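Local coordinates for hypothetical protein (Thermococcus kodakarensis, PDB 2PBZ) that binds ATP and probably, with a divalent metal ion, acts as a carbon-nitrogen bond-forming ligase in the synthesis of the purine nucleotide IMP, at residues L29-K34 with D46-A51; H11-I16 with P37-L42. One frame throughout, in Å; residues are numbered along the deposited sequence.

Interaction 1: residues L29-K34 with D46-A51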
ATOM      1  N   LEU A  29      22.593  -1.581 -17.974  1.00 38.56           N
ATOM      2  CA  LEU A  29      22.755  -1.090 -16.621  1.00 37.96           C
ATOM      3  C   LEU A  29      24.211  -0.964 -16.212  1.00 38.31           C
ATOM      4  O   LEU A  29      24.985  -1.887 -16.411  1.00 39.17           O
ATOM      5  CB  LEU A  29      22.043  -2.033 -15.647  1.00 38.31           C
ATOM      6  CG  LEU A  29      22.060  -1.640 -14.171  1.00 37.42           C
ATOM      7  CD1 LEU A  29      21.176  -0.424 -13.980  1.00 38.54           C
ATOM      8  CD2 LEU A  29      21.583  -2.789 -13.311  1.00 37.08           C
ATOM      9  N   TYR A  30      24.575   0.184 -15.650  1.00 39.01           N
ATOM     10  CA  TYR A  30      25.928   0.417 -15.161  1.00 39.73           C
ATOM     11  C   TYR A  30      25.849   0.129 -13.668  1.00 40.82           C
ATOM     12  O   TYR A  30      25.105   0.791 -12.955  1.00 40.54           O
ATOM     13  CB  TYR A  30      26.337   1.873 -15.347  1.00 39.67           C
ATOM     14  CG  TYR A  30      26.658   2.289 -16.755  1.00 37.50           C
ATOM     15  CD1 TYR A  30      25.706   2.210 -17.759  1.00 36.74           C
ATOM     16  CD2 TYR A  30      27.908   2.802 -17.069  1.00 37.58           C
ATOM     17  CE1 TYR A  30      25.990   2.641 -19.056  1.00 39.34           C
ATOM     18  CE2 TYR A  30      28.208   3.238 -18.361  1.00 39.50           C
ATOM     19  CZ  TYR A  30      27.243   3.159 -19.349  1.00 39.80           C
ATOM     20  OH  TYR A  30      27.509   3.639 -20.605  1.00 41.56           O
ATOM     21  N   VAL A  31      26.614  -0.850 -13.195  1.00 41.48           N
ATOM     22  CA  VAL A  31      26.575  -1.240 -11.792  1.00 41.24           C
ATOM     23  C   VAL A  31      27.977  -1.494 -11.246  1.00 41.51           C
ATOM     24  O   VAL A  31      28.900  -1.794 -11.997  1.00 42.15           O
ATOM     25  CB  VAL A  31      25.727  -2.529 -11.628  1.00 40.66           C
ATOM     26  CG1 VAL A  31      26.448  -3.700 -12.279  1.00 41.85           C
ATOM     27  CG2 VAL A  31      25.463  -2.824 -10.164  1.00 41.30           C
ATOM     28  N   SER A  32      28.134  -1.382  -9.929  1.00 42.65           N
ATOM     29  CA  SER A  32      29.428  -1.619  -9.308  1.00 43.64           C
ATOM     30  C   SER A  32      29.605  -3.101  -8.991  1.00 45.24           C
ATOM     31  O   SER A  32      28.639  -3.869  -8.963  1.00 44.22           O
ATOM     32  CB  SER A  32      29.574  -0.796  -8.030  1.00 42.64           C
ATOM     33  OG  SER A  32      28.639  -1.186  -7.049  1.00 44.04           O
ATOM     34  N   PRO A  33      30.850  -3.523  -8.749  1.00 46.70           N
ATOM     35  CA  PRO A  33      31.086  -4.933  -8.442  1.00 46.75           C
ATOM     36  C   PRO A  33      30.315  -5.442  -7.225  1.00 47.02           C
ATOM     37  O   PRO A  33      29.771  -6.542  -7.252  1.00 47.51           O
ATOM     38  CB  PRO A  33      32.601  -5.001  -8.273  1.00 46.59           C
ATOM     39  CG  PRO A  33      32.946  -3.616  -7.797  1.00 49.00           C
ATOM     40  CD  PRO A  33      32.099  -2.751  -8.686  1.00 47.31           C
ATOM     41  N   LYS A  34      30.240  -4.633  -6.174  1.00 47.48           N
ATOM     42  CA  LYS A  34      29.532  -5.042  -4.964  1.00 46.56           C
ATOM     43  C   LYS A  34      28.032  -5.253  -5.161  1.00 46.49           C
ATOM     44  O   LYS A  34      27.452  -6.168  -4.577  1.00 46.83           O
ATOM     45  CB  LYS A  34      29.749  -4.025  -3.840  1.00 47.22           C
ATOM     46  CG  LYS A  34      29.208  -4.498  -2.502  1.00 49.52           C
ATOM     47  CD  LYS A  34      29.374  -3.442  -1.409  1.00 54.07           C
ATOM     48  CE  LYS A  34      28.785  -3.930  -0.079  1.00 56.56           C
ATOM     49  NZ  LYS A  34      29.162  -3.074   1.096  1.00 57.97           N
ATOM     50  N   ASP A  46      19.902  -6.387 -20.219  1.00 48.55           N
ATOM     51  CA  ASP A  46      20.544  -7.004 -21.365  1.00 50.54           C
ATOM     52  C   ASP A  46      22.057  -6.790 -21.294  1.00 51.91           C
ATOM     53  O   ASP A  46      22.819  -7.749 -21.182  1.00 55.49           O
ATOM     54  CB  ASP A  46      19.962  -6.439 -22.664  1.00 49.96           C
ATOM     55  CG  ASP A  46      18.441  -6.608 -22.743  1.00 51.03           C
ATOM     56  OD1 ASP A  46      17.911  -7.582 -22.171  1.00 50.11           O
ATOM     57  OD2 ASP A  46      17.767  -5.771 -23.384  1.00 51.19           O
ATOM     58  N   ASP A  47      22.497  -5.543 -21.343  1.00 51.63           N
ATOM     59  CA  ASP A  47      23.926  -5.255 -21.255  1.00 51.31           C
ATOM     60  C   ASP A  47      24.250  -4.745 -19.862  1.00 50.18           C
ATOM     61  O   ASP A  47      23.717  -3.743 -19.443  1.00 52.33           O
ATOM     62  CB  ASP A  47      24.320  -4.211 -22.310  1.00 53.33           C
ATOM     63  CG  ASP A  47      25.802  -3.851 -22.264  1.00 55.53           C
ATOM     64  OD1 ASP A  47      26.594  -4.638 -21.701  1.00 57.90           O
ATOM     65  OD2 ASP A  47      26.183  -2.788 -22.809  1.00 55.48           O
ATOM     66  N   LEU A  48      25.125  -5.441 -19.148  1.00 48.92           N
ATOM     67  CA  LEU A  48      25.494  -5.045 -17.796  1.00 47.14           C
ATOM     68  C   LEU A  48      26.934  -4.561 -17.720  1.00 45.74           C
ATOM     69  O   LEU A  48      27.872  -5.351 -17.754  1.00 46.99           O
ATOM     70  CB  LEU A  48      25.297  -6.215 -16.826  1.00 47.59           C
ATOM     71  CG  LEU A  48      25.489  -5.919 -15.340  1.00 48.23           C
ATOM     72  CD1 LEU A  48      24.405  -4.950 -14.841  1.00 49.24           C
ATOM     73  CD2 LEU A  48      25.428  -7.229 -14.573  1.00 49.11           C
ATOM     74  N   VAL A  49      27.097  -3.251 -17.599  1.00 44.01           N
ATOM     75  CA  VAL A  49      28.405  -2.618 -17.533  1.00 41.68           C
ATOM     76  C   VAL A  49      28.888  -2.434 -16.102  1.00 41.84           C
ATOM     77  O   VAL A  49      28.493  -1.490 -15.429  1.00 43.02           O
ATOM     78  CB  VAL A  49      28.360  -1.231 -18.213  1.00 39.45           C
ATOM     79  CG1 VAL A  49      29.749  -0.649 -18.301  1.00 37.29           C
ATOM     80  CG2 VAL A  49      27.728  -1.349 -19.580  1.00 38.83           C
ATOM     81  N   VAL A  50      29.753  -3.326 -15.640  1.00 42.77           N
ATOM     82  CA  VAL A  50      30.281  -3.225 -14.281  1.00 42.90           C
ATOM     83  C   VAL A  50      31.386  -2.185 -14.229  1.00 43.31           C
ATOM     84  O   VAL A  50      32.182  -2.100 -15.157  1.00 43.89           O
ATOM     85  CB  VAL A  50      30.874  -4.552 -13.810  1.00 41.49           C
ATOM     86  CG1 VAL A  50      31.236  -4.461 -12.346  1.00 41.47           C
ATOM     87  CG2 VAL A  50      29.891  -5.673 -14.069  1.00 40.99           C
ATOM     88  N   ALA A  51      31.441  -1.412 -13.147  1.00 44.10           N
ATOM     89  CA  ALA A  51      32.459  -0.380 -12.996  1.00 46.44           C
ATOM     90  C   ALA A  51      32.621   0.126 -11.563  1.00 48.62           C
ATOM     91  O   ALA A  51      31.660   0.182 -10.806  1.00 49.65           O
ATOM     92  CB  ALA A  51      32.144   0.788 -13.917  1.00 45.17           C
TER
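Val31 and Leu48 meet through their methyl groups, CG1 of Val31 lying 3.5 Å from CD1 of Leu48, at the apolar centre of two neighbouring strands. The strands 29-31 and 47-50, whose short segments run parallel with 26° between their directions, are the two strands of a beta-alpha-beta unit in the Rossmann-like N-terminal region. Leu29 lies beside Leu48 on the same face, its CB 3.8 Å from Leu48 CD1, and the branched leucines and valines on this face pack against helix 36-40. On the other face, with chi1 at -74°, the Tyr30 ring swings back beside its own backbone N and lies flat against Val49, whose CB sits 4.2 Å from the ring centroid in a CH-pi contact. The phenol OH is hydrogen-bonded to Asn59 ND2. Farther out, Pro33, which has no N-H to offer, follows the strand end and sets its CD 4.1 Å from Val50 CG1. At the polar edge Asp47 turns its carboxylate to Arg28 in a salt bridge. Four backbone hydrogen bonds follow the parallel pattern: Leu29 N to Asp47 O, Val49 N to Leu29 O, Val31 N to Val49 O at 3.0 Å, and Ala51 N to Val31 O at 2.8 Å.

Interaction 2: residues H11-I16 with P37-L42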
ATOM      1  N   HIS A  11      18.560   3.744  -6.801  1.00 44.70           N
ATOM      2  CA  HIS A  11      17.402   4.633  -6.773  1.00 43.77           C
ATOM      3  C   HIS A  11      16.116   4.028  -7.362  1.00 42.51           C
ATOM      4  O   HIS A  11      15.233   3.590  -6.628  1.00 44.26           O
ATOM      5  CB  HIS A  11      17.721   5.943  -7.498  1.00 43.88           C
ATOM      6  CG  HIS A  11      16.647   6.979  -7.363  1.00 43.97           C
ATOM      7  ND1 HIS A  11      16.494   7.755  -6.234  1.00 43.19           N
ATOM      8  CD2 HIS A  11      15.636   7.330  -8.194  1.00 43.32           C
ATOM      9  CE1 HIS A  11      15.440   8.537  -6.377  1.00 42.80           C
ATOM     10  NE2 HIS A  11      14.901   8.298  -7.558  1.00 42.47           N
ATOM     11  N   SER A  12      16.011   4.016  -8.683  1.00 40.95           N
ATOM     12  CA  SER A  12      14.825   3.488  -9.337  1.00 39.45           C
ATOM     13  C   SER A  12      15.131   2.866 -10.691  1.00 38.00           C
ATOM     14  O   SER A  12      14.311   2.936 -11.597  1.00 38.29           O
ATOM     15  CB  SER A  12      13.817   4.617  -9.520  1.00 40.35           C
ATOM     16  OG  SER A  12      14.392   5.662 -10.272  1.00 38.85           O
ATOM     17  N   SER A  13      16.309   2.262 -10.820  1.00 35.57           N
ATOM     18  CA  SER A  13      16.715   1.639 -12.064  1.00 33.96           C
ATOM     19  C   SER A  13      15.924   0.386 -12.377  1.00 34.72           C
ATOM     20  O   SER A  13      15.821  -0.002 -13.541  1.00 35.32           O
ATOM     21  CB  SER A  13      18.205   1.304 -12.036  1.00 34.76           C
ATOM     22  OG  SER A  13      18.526   0.346 -11.041  1.00 33.56           O
ATOM     23  N   LEU A  14      15.364  -0.241 -11.346  1.00 34.69           N
ATOM     24  CA  LEU A  14      14.576  -1.457 -11.524  1.00 35.31           C
ATOM     25  C   LEU A  14      13.301  -1.116 -12.251  1.00 36.23           C
ATOM     26  O   LEU A  14      12.930  -1.750 -13.239  1.00 37.71           O
ATOM     27  CB  LEU A  14      14.240  -2.075 -10.171  1.00 35.09           C
ATOM     28  CG  LEU A  14      15.466  -2.550  -9.389  1.00 36.67           C
ATOM     29  CD1 LEU A  14      15.066  -2.937  -7.985  1.00 35.25           C
ATOM     30  CD2 LEU A  14      16.114  -3.722 -10.112  1.00 32.77           C
ATOM     31  N   GLN A  15      12.629  -0.098 -11.734  1.00 36.13           N
ATOM     32  CA  GLN A  15      11.391   0.399 -12.303  1.00 34.16           C
ATOM     33  C   GLN A  15      11.675   0.870 -13.730  1.00 33.49           C
ATOM     34  O   GLN A  15      10.958   0.531 -14.667  1.00 32.45           O
ATOM     35  CB  GLN A  15      10.913   1.569 -11.461  1.00 32.50           C
ATOM     36  CG  GLN A  15       9.581   2.116 -11.839  1.00 36.99           C
ATOM     37  CD  GLN A  15       9.359   3.502 -11.270  1.00 36.05           C
ATOM     38  OE1 GLN A  15      10.048   3.928 -10.335  1.00 36.20           O
ATOM     39  NE2 GLN A  15       8.401   4.215 -11.830  1.00 34.95           N
ATOM     40  N   ILE A  16      12.738   1.649 -13.876  1.00 32.75           N
ATOM     41  CA  ILE A  16      13.143   2.182 -15.170  1.00 33.69           C
ATOM     42  C   ILE A  16      13.416   1.106 -16.220  1.00 34.90           C
ATOM     43  O   ILE A  16      12.833   1.145 -17.305  1.00 35.24           O
ATOM     44  CB  ILE A  16      14.398   3.080 -15.025  1.00 31.80           C
ATOM     45  CG1 ILE A  16      14.045   4.339 -14.241  1.00 29.69           C
ATOM     46  CG2 ILE A  16      14.953   3.438 -16.405  1.00 34.19           C
ATOM     47  CD1 ILE A  16      15.226   5.186 -13.879  1.00 27.25           C
ATOM     48  N   PRO A  37      25.887  -8.664  -8.191  1.00 38.29           N
ATOM     49  CA  PRO A  37      25.315 -10.010  -8.037  1.00 36.94           C
ATOM     50  C   PRO A  37      23.788  -9.971  -8.150  1.00 36.88           C
ATOM     51  O   PRO A  37      23.174 -10.704  -8.923  1.00 35.43           O
ATOM     52  CB  PRO A  37      25.780 -10.418  -6.643  1.00 37.64           C
ATOM     53  CG  PRO A  37      27.095  -9.714  -6.516  1.00 37.07           C
ATOM     54  CD  PRO A  37      26.830  -8.353  -7.104  1.00 37.44           C
ATOM     55  N   PHE A  38      23.181  -9.080  -7.378  1.00 36.68           N
ATOM     56  CA  PHE A  38      21.737  -8.917  -7.395  1.00 36.65           C
ATOM     57  C   PHE A  38      21.156  -8.550  -8.765  1.00 36.40           C
ATOM     58  O   PHE A  38      20.228  -9.196  -9.249  1.00 37.76           O
ATOM     59  CB  PHE A  38      21.326  -7.851  -6.387  1.00 36.22           C
ATOM     60  CG  PHE A  38      19.892  -7.474  -6.486  1.00 35.51           C
ATOM     61  CD1 PHE A  38      18.899  -8.394  -6.177  1.00 36.37           C
ATOM     62  CD2 PHE A  38      19.523  -6.224  -6.951  1.00 35.67           C
ATOM     63  CE1 PHE A  38      17.556  -8.070  -6.334  1.00 35.45           C
ATOM     64  CE2 PHE A  38      18.185  -5.895  -7.111  1.00 36.33           C
ATOM     65  CZ  PHE A  38      17.200  -6.825  -6.800  1.00 34.87           C
ATOM     66  N   TYR A  39      21.692  -7.499  -9.374  1.00 35.03           N
ATOM     67  CA  TYR A  39      21.205  -7.051 -10.664  1.00 34.49           C
ATOM     68  C   TYR A  39      21.485  -7.993 -11.835  1.00 33.89           C
ATOM     69  O   TYR A  39      20.728  -8.023 -12.800  1.00 33.85           O
ATOM     70  CB  TYR A  39      21.757  -5.662 -10.988  1.00 35.53           C
ATOM     71  CG  TYR A  39      21.292  -4.562 -10.062  1.00 35.23           C
ATOM     72  CD1 TYR A  39      22.017  -4.227  -8.926  1.00 34.95           C
ATOM     73  CD2 TYR A  39      20.131  -3.842 -10.334  1.00 35.17           C
ATOM     74  CE1 TYR A  39      21.602  -3.195  -8.080  1.00 34.81           C
ATOM     75  CE2 TYR A  39      19.703  -2.806  -9.492  1.00 35.15           C
ATOM     76  CZ  TYR A  39      20.441  -2.484  -8.373  1.00 34.60           C
ATOM     77  OH  TYR A  39      20.026  -1.447  -7.563  1.00 36.14           O
ATOM     78  N   SER A  40      22.559  -8.768 -11.769  1.00 34.44           N
ATOM     79  CA  SER A  40      22.853  -9.671 -12.870  1.00 34.60           C
ATOM     80  C   SER A  40      21.879 -10.838 -12.894  1.00 33.64           C
ATOM     81  O   SER A  40      21.710 -11.491 -13.915  1.00 34.26           O
ATOM     82  CB  SER A  40      24.292 -10.181 -12.786  1.00 34.11           C
ATOM     83  OG  SER A  40      24.542 -10.785 -11.540  1.00 39.43           O
ATOM     84  N   SER A  41      21.226 -11.092 -11.772  1.00 32.19           N
ATOM     85  CA  SER A  41      20.267 -12.189 -11.688  1.00 32.57           C
ATOM     86  C   SER A  41      18.899 -11.764 -12.211  1.00 33.36           C
ATOM     87  O   SER A  41      17.969 -12.564 -12.255  1.00 34.37           O
ATOM     88  CB  SER A  41      20.127 -12.674 -10.234  1.00 31.60           C
ATOM     89  OG  SER A  41      19.398 -11.749  -9.441  1.00 30.11           O
ATOM     90  N   LEU A  42      18.784 -10.502 -12.615  1.00 33.31           N
ATOM     91  CA  LEU A  42      17.516  -9.980 -13.119  1.00 33.24           C
ATOM     92  C   LEU A  42      17.359 -10.079 -14.638  1.00 34.19           C
ATOM     93  O   LEU A  42      18.169  -9.567 -15.398  1.00 35.32           O
ATOM     94  CB  LEU A  42      17.340  -8.522 -12.676  1.00 30.88           C
ATOM     95  CG  LEU A  42      17.479  -8.281 -11.179  1.00 29.57           C
ATOM     96  CD1 LEU A  42      17.379  -6.822 -10.886  1.00 26.16           C
ATOM     97  CD2 LEU A  42      16.413  -9.051 -10.433  1.00 28.69           C
TER
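Leu14 reaches three side chains of residues 37-42 with a single methyl, CD2. Its chi1 of -64° places CG beside the backbone N, and the extended chi2 of 171° carries one methyl onward, while CD2 branches off to lie 3.4 Å from Leu42 CD1 and 3.8 Å from Tyr39 CE2. The leucine crosses both partners at about a right angle, and the same methyl lies 4.2 Å from Phe38 CE2. A branched chain suits a place among two rings and another leucine. Phe38 and Tyr39 take different rotamers, Phe38 with CG anti to its N (chi1 171°) and Tyr39 with CG beside its own N; this lets Phe38 CD2 stand 3.7 Å above the centre of the tyrosine ring, while Tyr39 CE1 lies at the edge of the phenylalanine ring. Ser13 brings its OG to 3.7 Å from Tyr39 CE2. The buried serine and tyrosine hydroxyls both hydrogen-bond to OE2 of Glu221 of the second subunit, whose OE1 accepts the N-H of Leu14. That subunit also sets Tyr228 edge-to-face with Phe38. Leu14 thus joins the first turn of helix 13-22 to helix 36-40 and the following loop, over the parallel sheet of a Rossmann-like fold, at a subunit interface.

In the fold
The two contacts have centres about 10 Å apart and belong to one Rossmann-like domain, interaction 1 in its sheet and interaction 2 in the helices packed on it. Their segments alternate along the chain: 11-16, 29-34, 37-42, then 46-51, so each helix precedes the strand it leads into. Leu29 binds the layers together, with CD2 3.5 Å from Tyr39 CD2 and CD1 3.9 Å from Ser13 CB; Val31 also packs on Tyr39, and Leu48 reaches Ser40. The helices therefore pack on the sheet face that carries Leu29, Val31 and Leu48, and in turn meet the second subunit, while the residues that bind ATP lie away from both contacts.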